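Local atomic coordinates of putative glucoamylase (Bacteroides caccae ATCC 43185, PDB entry 4QT9), a protein that probably hydrolyses glucosidic bonds in glucans or related sugars, as a putative glucoamylase with an alpha/alpha toroid fold. Residues 349-352 against 353-356; 97-100 against 101-105. All blocks are in the same frame, centred on the assembly; numbering follows the deposited sequence.

Contact 1: residues 349-352 against 353-356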
loop_
_atom_site.group_PDB
_atom_site.type_symbol
_atom_site.label_atom_id
_atom_site.label_comp_id
_atom_site.label_asym_id
_atom_site.label_seq_id
_atom_site.Cartn_x
_atom_site.Cartn_y
_atom_site.Cartn_z
ATOM N N VAL A 349 -11.726 -4.241 -6.256
ATOM C CA VAL A 349 -11.695 -5.708 -6.038
ATOM C C VAL A 349 -12.839 -6.166 -5.082
ATOM O O VAL A 349 -13.276 -7.315 -5.166
ATOM C CB VAL A 349 -10.316 -6.192 -5.516
ATOM C CG1 VAL A 349 -9.220 -5.939 -6.546
ATOM C CG2 VAL A 349 -9.963 -5.562 -4.157
ATOM N N TYR A 350 -13.313 -5.265 -4.195
ATOM C CA TYR A 350 -14.381 -5.526 -3.215
ATOM C C TYR A 350 -15.766 -5.085 -3.684
ATOM O O TYR A 350 -16.739 -5.817 -3.461
ATOM C CB TYR A 350 -14.094 -4.797 -1.888
ATOM C CG TYR A 350 -12.758 -5.139 -1.292
ATOM C CD1 TYR A 350 -12.453 -6.445 -0.927
ATOM C CD2 TYR A 350 -11.795 -4.154 -1.079
ATOM C CE1 TYR A 350 -11.206 -6.778 -0.409
ATOM C CE2 TYR A 350 -10.546 -4.472 -0.545
ATOM C CZ TYR A 350 -10.260 -5.788 -0.209
ATOM O OH TYR A 350 -9.061 -6.121 0.359
ATOM N N THR A 351 -15.864 -3.853 -4.232
ATOM C CA THR A 351 -17.120 -3.237 -4.695
ATOM C C THR A 351 -16.942 -2.803 -6.164
ATOM O O THR A 351 -16.779 -1.608 -6.435
ATOM C CB THR A 351 -17.505 -2.070 -3.760
ATOM O OG1 THR A 351 -16.416 -1.141 -3.738
ATOM C CG2 THR A 351 -17.815 -2.537 -2.335
ATOM N N PRO A 352 -16.911 -3.770 -7.125
ATOM C CA PRO A 352 -16.622 -3.407 -8.522
ATOM C C PRO A 352 -17.544 -2.332 -9.123
ATOM O O PRO A 352 -17.039 -1.362 -9.686
ATOM C CB PRO A 352 -16.750 -4.738 -9.267
ATOM C CG PRO A 352 -16.459 -5.772 -8.241
ATOM C CD PRO A 352 -17.044 -5.237 -6.977
ATOM N N GLU A 353 -18.877 -2.472 -8.971
ATOM C CA GLU A 353 -19.851 -1.531 -9.540
ATOM C C GLU A 353 -19.768 -0.152 -8.885
ATOM O O GLU A 353 -19.719 0.844 -9.607
ATOM C CB GLU A 353 -21.285 -2.080 -9.467
ATOM C CG GLU A 353 -21.562 -3.261 -10.394
ATOM C CD GLU A 353 -21.259 -3.086 -11.874
ATOM O OE1 GLU A 353 -21.675 -2.059 -12.460
ATOM O OE2 GLU A 353 -20.616 -3.993 -12.454
ATOM N N TYR A 354 -19.713 -0.085 -7.543
ATOM C CA TYR A 354 -19.638 1.200 -6.852
ATOM C C TYR A 354 -18.322 1.904 -7.151
ATOM O O TYR A 354 -18.313 3.115 -7.345
ATOM C CB TYR A 354 -19.818 1.044 -5.343
ATOM C CG TYR A 354 -21.155 0.474 -4.904
ATOM C CD1 TYR A 354 -22.316 0.723 -5.629
ATOM C CD2 TYR A 354 -21.264 -0.273 -3.738
ATOM C CE1 TYR A 354 -23.548 0.220 -5.215
ATOM C CE2 TYR A 354 -22.487 -0.766 -3.304
ATOM C CZ TYR A 354 -23.626 -0.521 -4.044
ATOM O OH TYR A 354 -24.819 -1.011 -3.581
ATOM N N SER A 355 -17.216 1.149 -7.230
ATOM C CA SER A 355 -15.923 1.754 -7.524
ATOM C C SER A 355 -15.849 2.242 -8.952
ATOM O O SER A 355 -15.251 3.288 -9.184
ATOM C CB SER A 355 -14.790 0.774 -7.253
ATOM O OG SER A 355 -14.753 0.443 -5.875
ATOM N N LEU A 356 -16.445 1.500 -9.910
ATOM C CA LEU A 356 -16.434 1.914 -11.314
ATOM C C LEU A 356 -17.323 3.148 -11.505
ATOM O O LEU A 356 -17.058 3.962 -12.391
ATOM C CB LEU A 356 -16.859 0.763 -12.228
ATOM C CG LEU A 356 -15.745 -0.207 -12.615
ATOM C CD1 LEU A 356 -16.296 -1.487 -13.181
ATOM C CD2 LEU A 356 -14.798 0.418 -13.619
#
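T351 meets S355 and Y354 where helix 352-364 of the alpha/alpha toroid begins: T351 holds the N-cap position and P352 is the first helical residue, a place that suits proline because it has no N-H to offer. The T351 side chain makes no capping bond.

Backbone hydrogen bonds start the helix. T351 O accepts from S355 N at 2.9 Å, with an N-H...O angle of 158°. One residue on, P352 O takes the N-H of L356, also 2.9 Å from L356 N to P352 O. The carbon side chain of L356 runs past the same oxygen, its CG 3.4 Å from P352 O.

The hydroxyls gather on the buried side. With OG lying beside its own backbone N (chi1 -63°), S355 brings that atom close to T351 O and also to A344 O, a hydrogen-bond partner in the helix just before this loop, while T351 OG1 looks back to S347 O through a weak hydrogen bond. The S355 CB follows its hydroxyl in, 3.2 Å from T351 O, and the two hydroxyl oxygens, T351 OG1 and S355 OG, are 3.1 Å apart.

Apolar packing and a ring account for the rest. Beyond the carbonyl it passes, L356 rests on D21 and M25 of helix 21-37. L293 of helix 284-301 touches both T351 and Y354, and R296 of the same helix makes a cation-pi contact with Y354. Between T351 and Y354 the approach is oblique: T351 CB stands 4.2 Å from CD2 of the Y354 ring and equally far from Y354 CB.

Contact 2: residues 97-100 against 101-105; sequences RIVS and FLEKA
V99 and E103 sit one turn apart, and backbone and side chain both take part: V99 O accepts from E103 N at 2.9 Å, while the glutamate chain passes the same carbonyl with its CG 3.1 Å from V99 O. Because V99 CG1 lies anti to the backbone N (chi1 176°), this methyl meets the carboxylate, 3.7 Å from E103 OE2.

The carboxylate has stronger partners elsewhere. E103 OE1 forms a salt bridge with R165 of helix 157-172 and also accepts from a water, 2.9 Å from OE1 to the water oxygen. That water donates to S100 O as well, so it joins the glutamate to the backbone one turn back. S100 OG is bonded chiefly to E96 O, and R165 NH2 reaches it too.

All of this belongs to the last two turns of helix 88-104, one of the helices of the alpha/alpha toroid, where most i to i+4 bonds are sound and the weak one falls at K104. L102 N is bonded to I98 O, and F101 N to R97 O. At K104 the bond to S100 O is weak, at 3.4 Å from K104 N to S100 O and an angle of 126°. K104 N has a second acceptor in F101 O, which A105 N shares.

On the buried flank I98 and L102 run alongside each other, with I98 CG2 3.9 Å from L102 CD1. The F101 ring meets W116 edge-to-face.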
loop_
_atom_site.group_PDB
_atom_site.type_symbol
_atom_site.label_atom_id
_atom_site.label_comp_id
_atom_site.label_asym_id
_atom_site.label_seq_id
_atom_site.Cartn_x
_atom_site.Cartn_y
_atom_site.Cartn_z
ATOM N N ARG A 97 17.920 -1.525 -12.196
ATOM C CA ARG A 97 18.243 -0.230 -11.609
ATOM C C ARG A 97 17.704 -0.181 -10.157
ATOM O O ARG A 97 18.459 0.194 -9.254
ATOM C CB ARG A 97 17.644 0.909 -12.463
ATOM C CG ARG A 97 17.896 2.302 -11.879
ATOM C CD ARG A 97 17.400 3.441 -12.769
ATOM N NE ARG A 97 18.137 3.530 -14.043
ATOM C CZ ARG A 97 19.350 4.055 -14.195
ATOM N NH1 ARG A 97 20.012 4.538 -13.141
ATOM N NH2 ARG A 97 19.928 4.072 -15.394
ATOM N N ILE A 98 16.424 -0.588 -9.938
ATOM C CA ILE A 98 15.809 -0.591 -8.608
ATOM C C ILE A 98 16.580 -1.530 -7.636
ATOM O O ILE A 98 16.959 -1.109 -6.542
ATOM C CB ILE A 98 14.305 -0.964 -8.672
ATOM C CG1 ILE A 98 13.472 0.148 -9.408
ATOM C CG2 ILE A 98 13.786 -1.277 -7.264
ATOM C CD1 ILE A 98 12.026 -0.309 -9.844
ATOM N N VAL A 99 16.824 -2.778 -8.043
ATOM C CA VAL A 99 17.564 -3.747 -7.226
ATOM C C VAL A 99 18.987 -3.209 -6.890
ATOM O O VAL A 99 19.415 -3.337 -5.745
ATOM C CB VAL A 99 17.609 -5.141 -7.900
ATOM C CG1 VAL A 99 18.461 -6.115 -7.092
ATOM C CG2 VAL A 99 16.195 -5.705 -8.090
ATOM N N SER A 100 19.686 -2.580 -7.854
ATOM C CA SER A 100 21.032 -2.035 -7.618
ATOM C C SER A 100 20.981 -0.949 -6.541
ATOM O O SER A 100 21.872 -0.901 -5.686
ATOM C CB SER A 100 21.648 -1.482 -8.903
ATOM O OG SER A 100 21.762 -2.500 -9.877
ATOM N N PHE A 101 19.951 -0.075 -6.588
ATOM C CA PHE A 101 19.755 0.965 -5.566
ATOM C C PHE A 101 19.498 0.333 -4.194
ATOM O O PHE A 101 20.115 0.752 -3.220
ATOM C CB PHE A 101 18.604 1.932 -5.929
ATOM C CG PHE A 101 18.282 2.923 -4.828
ATOM C CD1 PHE A 101 18.976 4.127 -4.723
ATOM C CD2 PHE A 101 17.294 2.648 -3.884
ATOM C CE1 PHE A 101 18.673 5.041 -3.708
ATOM C CE2 PHE A 101 16.978 3.577 -2.885
ATOM C CZ PHE A 101 17.680 4.759 -2.793
ATOM N N LEU A 102 18.602 -0.660 -4.114
ATOM C CA LEU A 102 18.245 -1.313 -2.840
ATOM C C LEU A 102 19.419 -2.088 -2.217
ATOM O O LEU A 102 19.482 -2.233 -0.984
ATOM C CB LEU A 102 17.038 -2.242 -3.015
ATOM C CG LEU A 102 15.705 -1.547 -3.371
ATOM C CD1 LEU A 102 14.646 -2.561 -3.705
ATOM C CD2 LEU A 102 15.214 -0.662 -2.229
ATOM N N GLU A 103 20.357 -2.572 -3.065
ATOM C CA GLU A 103 21.527 -3.309 -2.592
ATOM C C GLU A 103 22.522 -2.350 -1.934
ATOM O O GLU A 103 23.293 -2.773 -1.074
ATOM C CB GLU A 103 22.213 -4.064 -3.750
ATOM C CG GLU A 103 21.406 -5.214 -4.338
ATOM C CD GLU A 103 22.000 -5.865 -5.577
ATOM O OE1 GLU A 103 22.673 -5.162 -6.368
ATOM O OE2 GLU A 103 21.758 -7.079 -5.775
ATOM N N LYS A 104 22.457 -1.055 -2.303
ATOM C CA LYS A 104 23.365 -0.003 -1.839
ATOM C C LYS A 104 22.784 0.939 -0.771
ATOM O O LYS A 104 23.546 1.416 0.072
ATOM C CB LYS A 104 23.834 0.839 -3.050
ATOM C CG LYS A 104 24.891 0.097 -3.891
ATOM C CD LYS A 104 24.947 0.521 -5.370
ATOM C CE LYS A 104 25.900 1.662 -5.652
ATOM N NZ LYS A 104 26.176 1.807 -7.109
ATOM N N ALA A 105 21.460 1.213 -0.808
ATOM C CA ALA A 105 20.786 2.167 0.081
ATOM C C ALA A 105 20.870 1.739 1.530
ATOM O O ALA A 105 21.024 0.557 1.792
ATOM C CB ALA A 105 19.340 2.330 -0.330
HETATM O O HOH W 1 24.189 -2.667 -6.246
#

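Overall arrangement
Both contacts are local, each within a single helix or at its start, and both are partly buried. Contact 1 opens helix 352-364 and contact 2 lies toward the end of helix 88-104; they share no element and sit on opposite sides of the chain's centre, their own centres about 36 Å apart. The chemistry follows the place. The contact at 349-356 runs through hydroxyls and carbonyls at a helix start, with an arginine of helix 284-301 meeting a ring. At 97-105, E103, R165 and a water form a polar cluster beside aliphatic residues that pack on helices 135-152 and 157-172.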